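Monoacylglycerol lipase (Palaeococcus ferrophilus, PDB 6QE2) hydrolyses monoacylglycerols to free fatty acid and glycerol, probably through the serine-nucleophile mechanism of alpha/beta-hydrolase lipases. Local coordinates at residues Gly50-Glu64 with His166-Asn180. Numbering follows the deposited sequence.
Sequences GHGKSPGKRGHTSVE and HDRISGKLGMSVFDN. With LDA (lauryl dimethylamine-N-oxide), chain D.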
ATOM      1  N   GLY A  50      -7.867  12.500  -4.055  1.00 25.85           N
ATOM      2  CA  GLY A  50      -9.011  11.741  -4.528  1.00 27.77           C
ATOM      3  C   GLY A  50      -9.423  10.606  -3.625  1.00 29.87           C
ATOM      4  O   GLY A  50     -10.115   9.685  -4.071  1.00 28.39           O
ATOM      5  N   HIS A  51      -9.007  10.638  -2.360  1.00 24.70           N
ATOM      6  CA  HIS A  51      -9.289   9.572  -1.413  1.00 22.49           C
ATOM      7  C   HIS A  51      -9.571  10.170  -0.046  1.00 26.50           C
ATOM      8  O   HIS A  51      -9.041  11.228   0.300  1.00 28.40           O
ATOM      9  CB  HIS A  51      -8.117   8.595  -1.281  1.00 23.30           C
ATOM     10  CG  HIS A  51      -7.950   7.689  -2.459  1.00 25.81           C
ATOM     11  ND1 HIS A  51      -7.362   8.097  -3.636  1.00 27.71           N
ATOM     12  CD2 HIS A  51      -8.292   6.392  -2.637  1.00 22.84           C
ATOM     13  CE1 HIS A  51      -7.354   7.092  -4.491  1.00 26.98           C
ATOM     14  NE2 HIS A  51      -7.909   6.044  -3.909  1.00 24.39           N
ATOM     15  N   GLY A  52     -10.408   9.473   0.719  1.00 26.43           N
ATOM     16  CA  GLY A  52     -10.613   9.803   2.123  1.00 34.32           C
ATOM     17  C   GLY A  52     -10.987  11.251   2.345  1.00 31.42           C
ATOM     18  O   GLY A  52     -11.868  11.805   1.673  1.00 31.05           O
ATOM     19  N   LYS A  53     -10.302  11.881   3.298  1.00 25.55           N
ATOM     20  CA  LYS A  53     -10.557  13.266   3.678  1.00 29.83           C
ATOM     21  C   LYS A  53      -9.786  14.269   2.833  1.00 30.06           C
ATOM     22  O   LYS A  53      -9.911  15.480   3.063  1.00 30.04           O
ATOM     23  CB  LYS A  53     -10.217  13.470   5.155  1.00 29.28           C
ATOM     24  CG  LYS A  53     -10.993  12.568   6.084  1.00 29.01           C
ATOM     25  CD  LYS A  53     -10.470  12.667   7.505  1.00 38.62           C
ATOM     26  CE  LYS A  53     -11.185  11.685   8.412  1.00 39.03           C
ATOM     27  NZ  LYS A  53     -10.800  11.881   9.838  1.00 48.11           N
ATOM     28  N   SER A  54      -8.989  13.803   1.881  1.00 28.50           N
ATOM     29  CA  SER A  54      -8.277  14.684   0.983  1.00 28.55           C
ATOM     30  C   SER A  54      -9.203  15.136  -0.142  1.00 29.80           C
ATOM     31  O   SER A  54     -10.187  14.464  -0.455  1.00 30.75           O
ATOM     32  CB  SER A  54      -7.048  13.972   0.423  1.00 30.18           C
ATOM     33  OG  SER A  54      -6.037  13.873   1.418  1.00 27.76           O
ATOM     34  N   PRO A  55      -8.925  16.283  -0.746  1.00 29.30           N
ATOM     35  CA  PRO A  55      -9.767  16.786  -1.837  1.00 30.24           C
ATOM     36  C   PRO A  55      -9.464  16.063  -3.145  1.00 33.90           C
ATOM     37  O   PRO A  55      -8.589  15.204  -3.230  1.00 33.29           O
ATOM     38  CB  PRO A  55      -9.392  18.268  -1.915  1.00 34.03           C
ATOM     39  CG  PRO A  55      -7.999  18.327  -1.407  1.00 38.63           C
ATOM     40  CD  PRO A  55      -7.894  17.258  -0.349  1.00 30.19           C
ATOM     41  N   GLY A  56     -10.222  16.421  -4.167  1.00 34.61           N
ATOM     42  CA  GLY A  56      -9.956  15.944  -5.506  1.00 31.32           C
ATOM     43  C   GLY A  56     -11.008  14.956  -5.977  1.00 33.05           C
ATOM     44  O   GLY A  56     -11.666  14.273  -5.180  1.00 33.82           O
ATOM     45  N   LYS A  57     -11.192  14.904  -7.299  1.00 31.61           N
ATOM     46  CA  LYS A  57     -12.047  13.896  -7.912  1.00 36.23           C
ATOM     47  C   LYS A  57     -11.672  12.510  -7.407  1.00 30.90           C
ATOM     48  O   LYS A  57     -10.490  12.157  -7.365  1.00 29.00           O
ATOM     49  CB  LYS A  57     -11.903  13.954  -9.434  1.00 34.67           C
ATOM     50  CG  LYS A  57     -12.766  12.947 -10.177  1.00 43.66           C
ATOM     51  CD  LYS A  57     -12.553  13.033 -11.683  1.00 47.88           C
ATOM     52  CE  LYS A  57     -12.610  14.464 -12.189  1.00 50.57           C
ATOM     53  NZ  LYS A  57     -12.303  14.517 -13.647  1.00 64.01           N
ATOM     54  N   ARG A  58     -12.681  11.728  -7.025  1.00 30.13           N
ATOM     55  CA  ARG A  58     -12.434  10.435  -6.399  1.00 26.70           C
ATOM     56  C   ARG A  58     -11.666   9.512  -7.338  1.00 34.81           C
ATOM     57  O   ARG A  58     -12.040   9.330  -8.500  1.00 30.37           O
ATOM     58  CB  ARG A  58     -13.757   9.781  -5.987  1.00 32.71           C
ATOM     59  CG  ARG A  58     -14.566  10.545  -4.938  1.00 32.01           C
ATOM     60  CD  ARG A  58     -13.821  10.662  -3.606  1.00 31.28           C
ATOM     61  NE  ARG A  58     -12.960  11.839  -3.576  1.00 29.56           N
ATOM     62  CZ  ARG A  58     -12.254  12.228  -2.516  1.00 30.60           C
ATOM     63  NH1 ARG A  58     -12.297  11.531  -1.390  1.00 26.10           N
ATOM     64  NH2 ARG A  58     -11.502  13.318  -2.586  1.00 30.91           N
ATOM     65  N   GLY A  59     -10.577   8.941  -6.830  1.00 29.56           N
ATOM     66  CA  GLY A  59      -9.801   7.970  -7.568  1.00 27.08           C
ATOM     67  C   GLY A  59      -8.880   8.533  -8.625  1.00 29.09           C
ATOM     68  O   GLY A  59      -8.317   7.753  -9.402  1.00 26.30           O
ATOM     69  N   HIS A  60      -8.748   9.848  -8.679  1.00 26.92           N
ATOM     70  CA  HIS A  60      -7.899  10.482  -9.662  1.00 26.74           C
ATOM     71  C   HIS A  60      -6.596  10.946  -9.057  1.00 27.27           C
ATOM     72  O   HIS A  60      -6.534  11.996  -8.440  1.00 29.55           O
ATOM     73  CB  HIS A  60      -8.604  11.670 -10.297  1.00 28.39           C
ATOM     74  CG  HIS A  60      -7.846  12.277 -11.427  1.00 28.30           C
ATOM     75  ND1 HIS A  60      -7.188  11.519 -12.365  1.00 30.02           N
ATOM     76  CD2 HIS A  60      -7.638  13.564 -11.772  1.00 33.10           C
ATOM     77  CE1 HIS A  60      -6.608  12.314 -13.243  1.00 37.32           C
ATOM     78  NE2 HIS A  60      -6.868  13.561 -12.906  1.00 37.32           N
ATOM     79  N   THR A  61      -5.566  10.140  -9.264  1.00 26.59           N
ATOM     80  CA  THR A  61      -4.219  10.386  -8.776  1.00 25.56           C
ATOM     81  C   THR A  61      -3.243   9.428  -9.465  1.00 28.91           C
ATOM     82  O   THR A  61      -3.552   8.848 -10.493  1.00 27.42           O
ATOM     83  CB  THR A  61      -4.138  10.233  -7.241  1.00 29.80           C
ATOM     84  OG1 THR A  61      -2.815  10.534  -6.788  1.00 29.31           O
ATOM     85  CG2 THR A  61      -4.526   8.843  -6.823  1.00 27.66           C
ATOM     86  N   SER A  62      -2.058   9.266  -8.903  1.00 25.22           N
ATOM     87  CA  SER A  62      -1.075   8.370  -9.497  1.00 24.81           C
ATOM     88  C   SER A  62      -0.065   7.909  -8.473  1.00 26.97           C
ATOM     89  O   SER A  62       0.064   8.500  -7.425  1.00 23.57           O
ATOM     90  CB  SER A  62      -0.348   9.042 -10.658  1.00 27.28           C
ATOM     91  OG  SER A  62       0.491  10.080 -10.218  1.00 25.28           O
ATOM     92  N   VAL A  63       0.668   6.855  -8.801  1.00 24.76           N
ATOM     93  CA  VAL A  63       1.692   6.349  -7.909  1.00 25.17           C
ATOM     94  C   VAL A  63       2.807   7.382  -7.785  1.00 24.49           C
ATOM     95  O   VAL A  63       3.354   7.589  -6.723  1.00 25.28           O
ATOM     96  CB  VAL A  63       2.285   5.028  -8.415  1.00 24.43           C
ATOM     97  CG1 VAL A  63       3.509   4.666  -7.602  1.00 26.62           C
ATOM     98  CG2 VAL A  63       1.244   3.925  -8.360  1.00 21.89           C
ATOM     99  N   GLU A  64       3.137   8.022  -8.896  1.00 23.38           N
ATOM    100  CA  GLU A  64       4.133   9.072  -8.933  1.00 30.10           C
ATOM    101  C   GLU A  64       3.728  10.247  -8.037  1.00 29.82           C
ATOM    102  O   GLU A  64       4.551  10.826  -7.368  1.00 26.84           O
ATOM    103  CB  GLU A  64       4.343   9.525 -10.372  1.00 29.55           C
ATOM    104  CG  GLU A  64       4.980   8.464 -11.250  1.00 27.96           C
ATOM    105  CD  GLU A  64       3.998   7.464 -11.827  1.00 29.34           C
ATOM    106  OE1 GLU A  64       2.797   7.580 -11.598  1.00 27.81           O
ATOM    107  OE2 GLU A  64       4.440   6.550 -12.524  1.00 32.25           O
ATOM    108  N   HIS A 166     -14.583   4.437  -1.768  1.00 30.53           N
ATOM    109  CA  HIS A 166     -15.215   4.582  -3.071  1.00 28.99           C
ATOM    110  C   HIS A 166     -14.638   3.537  -4.013  1.00 31.24           C
ATOM    111  O   HIS A 166     -13.629   2.893  -3.717  1.00 27.13           O
ATOM    112  CB  HIS A 166     -15.022   5.992  -3.644  1.00 31.30           C
ATOM    113  CG  HIS A 166     -13.593   6.338  -3.934  1.00 33.71           C
ATOM    114  ND1 HIS A 166     -12.929   5.886  -5.055  1.00 29.44           N
ATOM    115  CD2 HIS A 166     -12.706   7.107  -3.259  1.00 26.84           C
ATOM    116  CE1 HIS A 166     -11.695   6.359  -5.057  1.00 28.42           C
ATOM    117  NE2 HIS A 166     -11.533   7.098  -3.973  1.00 29.40           N
ATOM    118  N   ASP A 167     -15.283   3.380  -5.170  1.00 26.20           N
ATOM    119  CA  ASP A 167     -14.867   2.385  -6.151  1.00 31.20           C
ATOM    120  C   ASP A 167     -14.367   3.019  -7.444  1.00 32.64           C
ATOM    121  O   ASP A 167     -14.376   2.371  -8.497  1.00 33.63           O
ATOM    122  CB  ASP A 167     -16.017   1.415  -6.438  1.00 31.12           C
ATOM    123  CG  ASP A 167     -17.127   2.036  -7.276  1.00 38.38           C
ATOM    124  OD1 ASP A 167     -17.286   3.276  -7.265  1.00 39.81           O
ATOM    125  OD2 ASP A 167     -17.846   1.273  -7.952  1.00 56.46           O
ATOM    126  N   ARG A 168     -13.918   4.263  -7.381  1.00 27.00           N
ATOM    127  CA  ARG A 168     -13.491   4.994  -8.563  1.00 29.89           C
ATOM    128  C   ARG A 168     -12.001   4.823  -8.803  1.00 33.18           C
ATOM    129  O   ARG A 168     -11.205   4.757  -7.861  1.00 31.80           O
ATOM    130  CB  ARG A 168     -13.808   6.483  -8.425  1.00 30.40           C
ATOM    131  CG  ARG A 168     -15.258   6.792  -8.113  1.00 37.47           C
ATOM    132  CD  ARG A 168     -16.088   6.735  -9.380  1.00 38.49           C
ATOM    133  NE  ARG A 168     -16.628   5.402  -9.594  1.00 44.27           N
ATOM    134  CZ  ARG A 168     -17.066   4.952 -10.763  1.00 41.38           C
ATOM    135  NH1 ARG A 168     -17.011   5.724 -11.840  1.00 39.94           N
ATOM    136  NH2 ARG A 168     -17.549   3.727 -10.851  1.00 41.09           N
ATOM    137  N   ILE A 169     -11.631   4.764 -10.077  1.00 27.44           N
ATOM    138  CA  ILE A 169     -10.237   4.821 -10.496  1.00 26.12           C
ATOM    139  C   ILE A 169     -10.199   5.579 -11.814  1.00 32.25           C
ATOM    140  O   ILE A 169     -11.015   5.322 -12.707  1.00 28.71           O
ATOM    141  CB  ILE A 169      -9.603   3.419 -10.633  1.00 24.40           C
ATOM    142  CG1 ILE A 169      -8.125   3.524 -11.028  1.00 26.95           C
ATOM    143  CG2 ILE A 169     -10.370   2.546 -11.637  1.00 27.60           C
ATOM    144  CD1 ILE A 169      -7.379   2.187 -10.982  1.00 26.36           C
ATOM    145  N   SER A 170      -9.286   6.532 -11.926  1.00 27.13           N
ATOM    146  CA  SER A 170      -9.208   7.306 -13.151  1.00 28.07           C
ATOM    147  C   SER A 170      -8.329   6.592 -14.172  1.00 27.88           C
ATOM    148  O   SER A 170      -7.605   5.642 -13.859  1.00 27.28           O
ATOM    149  CB  SER A 170      -8.673   8.709 -12.874  1.00 28.48           C
ATOM    150  OG  SER A 170      -7.283   8.681 -12.611  1.00 29.99           O
ATOM    151  N   GLY A 171      -8.424   7.039 -15.424  1.00 28.35           N
ATOM    152  CA  GLY A 171      -7.554   6.485 -16.448  1.00 27.04           C
ATOM    153  C   GLY A 171      -6.090   6.680 -16.109  1.00 30.92           C
ATOM    154  O   GLY A 171      -5.271   5.778 -16.305  1.00 30.81           O
ATOM    155  N   LYS A 172      -5.749   7.852 -15.563  1.00 27.39           N
ATOM    156  CA  LYS A 172      -4.375   8.127 -15.158  1.00 26.79           C
ATOM    157  C   LYS A 172      -3.919   7.153 -14.079  1.00 26.22           C
ATOM    158  O   LYS A 172      -2.819   6.591 -14.154  1.00 29.42           O
ATOM    159  CB  LYS A 172      -4.257   9.571 -14.663  1.00 30.03           C
ATOM    160  CG  LYS A 172      -2.853   9.965 -14.233  1.00 36.50           C
ATOM    161  CD  LYS A 172      -2.829  11.353 -13.605  1.00 36.64           C
ATOM    162  CE  LYS A 172      -1.405  11.866 -13.488  1.00 48.35           C
ATOM    163  NZ  LYS A 172      -1.317  13.123 -12.693  1.00 55.23           N
ATOM    164  N   LEU A 173      -4.761   6.923 -13.072  1.00 27.67           N
ATOM    165  CA  LEU A 173      -4.360   6.033 -11.988  1.00 22.91           C
ATOM    166  C   LEU A 173      -4.239   4.596 -12.473  1.00 29.98           C
ATOM    167  O   LEU A 173      -3.296   3.889 -12.102  1.00 25.71           O
ATOM    168  CB  LEU A 173      -5.348   6.132 -10.825  1.00 27.02           C
ATOM    169  CG  LEU A 173      -4.989   5.278  -9.606  1.00 27.89           C
ATOM    170  CD1 LEU A 173      -3.526   5.476  -9.208  1.00 26.79           C
ATOM    171  CD2 LEU A 173      -5.905   5.628  -8.453  1.00 27.94           C
ATOM    172  N   GLY A 174      -5.172   4.148 -13.315  1.00 27.65           N
ATOM    173  CA  GLY A 174      -5.079   2.795 -13.841  1.00 23.91           C
ATOM    174  C   GLY A 174      -3.804   2.570 -14.631  1.00 22.65           C
ATOM    175  O   GLY A 174      -3.119   1.558 -14.460  1.00 25.49           O
ATOM    176  N   MET A 175      -3.464   3.520 -15.506  1.00 25.64           N
ATOM    177  CA  MET A 175      -2.210   3.432 -16.246  1.00 26.70           C
ATOM    178  C   MET A 175      -1.015   3.400 -15.304  1.00 30.13           C
ATOM    179  O   MET A 175      -0.081   2.614 -15.499  1.00 28.38           O
ATOM    180  CB  MET A 175      -2.095   4.612 -17.214  1.00 28.21           C
ATOM    181  CG  MET A 175      -0.852   4.578 -18.093  1.00 38.90           C
ATOM    182  SD  MET A 175      -0.823   5.926 -19.301  1.00 44.28           S
ATOM    183  CE  MET A 175      -0.621   7.344 -18.238  1.00 40.99           C
ATOM    184  N   SER A 176      -1.045   4.249 -14.288  1.00 26.49           N
ATOM    185  CA  SER A 176       0.046   4.312 -13.332  1.00 20.38           C
ATOM    186  C   SER A 176       0.208   3.002 -12.575  1.00 25.77           C
ATOM    187  O   SER A 176       1.326   2.556 -12.337  1.00 27.93           O
ATOM    188  CB  SER A 176      -0.168   5.458 -12.349  1.00 24.35           C
ATOM    189  OG  SER A 176       0.894   5.529 -11.420  1.00 28.88           O
ATOM    190  N   VAL A 177      -0.901   2.383 -12.191  1.00 24.14           N
ATOM    191  CA  VAL A 177      -0.811   1.138 -11.447  1.00 23.99           C
ATOM    192  C   VAL A 177      -0.146   0.032 -12.253  1.00 26.09           C
ATOM    193  O   VAL A 177       0.757  -0.641 -11.766  1.00 24.44           O
ATOM    194  CB  VAL A 177      -2.213   0.638 -11.046  1.00 25.17           C
ATOM    195  CG1 VAL A 177      -2.149  -0.795 -10.545  1.00 26.28           C
ATOM    196  CG2 VAL A 177      -2.836   1.556 -10.009  1.00 28.79           C
ATOM    197  N   PHE A 178      -0.535  -0.137 -13.538  1.00 25.15           N
ATOM    198  CA  PHE A 178       0.019  -1.258 -14.298  1.00 25.55           C
ATOM    199  C   PHE A 178       1.448  -0.979 -14.725  1.00 21.49           C
ATOM    200  O   PHE A 178       2.279  -1.889 -14.752  1.00 24.98           O
ATOM    201  CB  PHE A 178      -0.887  -1.560 -15.509  1.00 28.87           C
ATOM    202  CG  PHE A 178      -2.224  -2.075 -15.079  1.00 25.29           C
ATOM    203  CD1 PHE A 178      -2.305  -3.244 -14.311  1.00 34.58           C
ATOM    204  CD2 PHE A 178      -3.372  -1.371 -15.397  1.00 27.97           C
ATOM    205  CE1 PHE A 178      -3.548  -3.724 -13.851  1.00 39.33           C
ATOM    206  CE2 PHE A 178      -4.608  -1.826 -14.957  1.00 42.90           C
ATOM    207  CZ  PHE A 178      -4.707  -2.976 -14.170  1.00 45.90           C
ATOM    208  N   ASP A 179       1.741   0.281 -15.059  1.00 23.81           N
ATOM    209  CA  ASP A 179       3.111   0.644 -15.384  0.60 26.39           C
ATOM    210  C   ASP A 179       4.025   0.441 -14.183  1.00 27.87           C
ATOM    211  O   ASP A 179       5.129  -0.081 -14.325  1.00 27.52           O
ATOM    212  CB  ASP A 179       3.191   2.096 -15.836  0.60 27.34           C
ATOM    213  CG  ASP A 179       4.612   2.519 -16.197  0.60 32.71           C
ATOM    214  OD1 ASP A 179       5.252   1.867 -17.049  0.60 35.15           O
ATOM    215  OD2 ASP A 179       5.089   3.530 -15.653  0.60 34.83           O
ATOM    216  N   ASN A 180       3.594   0.893 -13.007  1.00 23.22           N
ATOM    217  CA  ASN A 180       4.482   0.738 -11.859  1.00 23.46           C
ATOM    218  C   ASN A 180       4.583  -0.719 -11.388  1.00 24.93           C
ATOM    219  O   ASN A 180       5.610  -1.093 -10.802  1.00 25.20           O
ATOM    220  CB  ASN A 180       4.060   1.678 -10.745  1.00 22.47           C
ATOM    221  CG  ASN A 180       4.542   3.032 -11.004  1.00 26.23           C
ATOM    222  OD1 ASN A 180       5.730   3.338 -10.765  1.00 28.66           O
ATOM    223  ND2 ASN A 180       3.645   3.886 -11.525  1.00 23.80           N
TER
HETATM  224  N1  LDA D 302      -5.100  -2.771  -6.423  1.00 50.61           N
HETATM  225  O1  LDA D 302      -4.231  -2.196  -5.756  1.00 56.81           O
HETATM  226  CM1 LDA D 302      -6.409  -2.464  -5.861  1.00 56.64           C
HETATM  227  CM2 LDA D 302      -4.855  -4.208  -6.396  1.00 39.38           C
HETATM  228  C1  LDA D 302      -5.057  -2.305  -7.792  1.00 46.96           C
HETATM  229  C2  LDA D 302      -6.363  -2.704  -8.445  1.00 35.48           C
HETATM  230  C3  LDA D 302      -6.524  -1.963  -9.756  1.00 42.11           C
HETATM  231  C4  LDA D 302      -7.747  -2.465 -10.500  1.00 48.25           C
HETATM  232  C5  LDA D 302      -7.759  -1.937 -11.921  1.00 56.10           C
HETATM  233  C6  LDA D 302      -9.141  -2.071 -12.533  1.00 50.53           C
HETATM  234  C7  LDA D 302      -9.081  -1.738 -14.011  1.00 51.21           C
HETATM  235  C8  LDA D 302      -9.803  -0.436 -14.287  1.00 50.67           C
HETATM  236  C9  LDA D 302      -8.943   0.491 -15.124  1.00 49.58           C
HETATM  237  C10 LDA D 302      -9.534   0.660 -16.515  1.00 63.25           C
HETATM  238  C11 LDA D 302      -8.911   1.844 -17.238  1.00 53.18           C
HETATM  239  C12 LDA D 302      -8.455   2.891 -16.254  1.00 49.40           C
HETATM  240  O   HOH W   1       1.551  11.769 -11.775  1.00 48.32           O
HETATM  241  O   HOH W   2       7.429   5.359 -11.534  1.00 37.22           O
HETATM  242  O   HOH W   3       3.149   5.518 -14.827  1.00 45.87           O
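Ser176 OG relays between backbone and carboxylate: it accepts from Val63 N at 2.9 Å and gives its own proton to Glu64 OE1 at 2.8 Å, on the syn side of the carboxylate. With OG turned opposite the backbone N (chi1 -180°), the serine reaches across from helix 171-186 to the first turn of helix 63-77, satisfying an amide that this turn leaves without a helical acceptor. The other oxygen, Glu64 OE2, takes a nearly straight bond from Asn180 ND2 (3.0 Å, 169°), which comes from above the carboxylate plane. The second hydrogen of that amide goes back to Ser176 O, and Asn180 OD1 accepts from Arg95, so the asparagine is fixed in orientation. In this alpha/beta hydrolase the contact ties the loop after strand 42-46 and the helix it enters to strand 168-170 and helix 171-186; the start of that helix and Phe178 border the alkyl chain of the bound LDA, which is itself hydrogen-bonded to Ser87 OG, the probable nucleophile. At the N-cap of helix 171-186, Ser170 OG accepts the capping bond from Leu173 N and shares a nearly straight hydrogen bond with His60 ND1 (2.9 Å), in the plane of the imidazole. Gly59 O receives Ser170 N at 3.0 Å, from above the carbonyl plane. Farther along, Arg58 CB sits 3.9 Å above the centre of the His166 ring, whose NE2 makes a weak bond to Gly50 O, an oxygen that also accepts from Gly59 N, and whose ND1 accepts from Arg168 N.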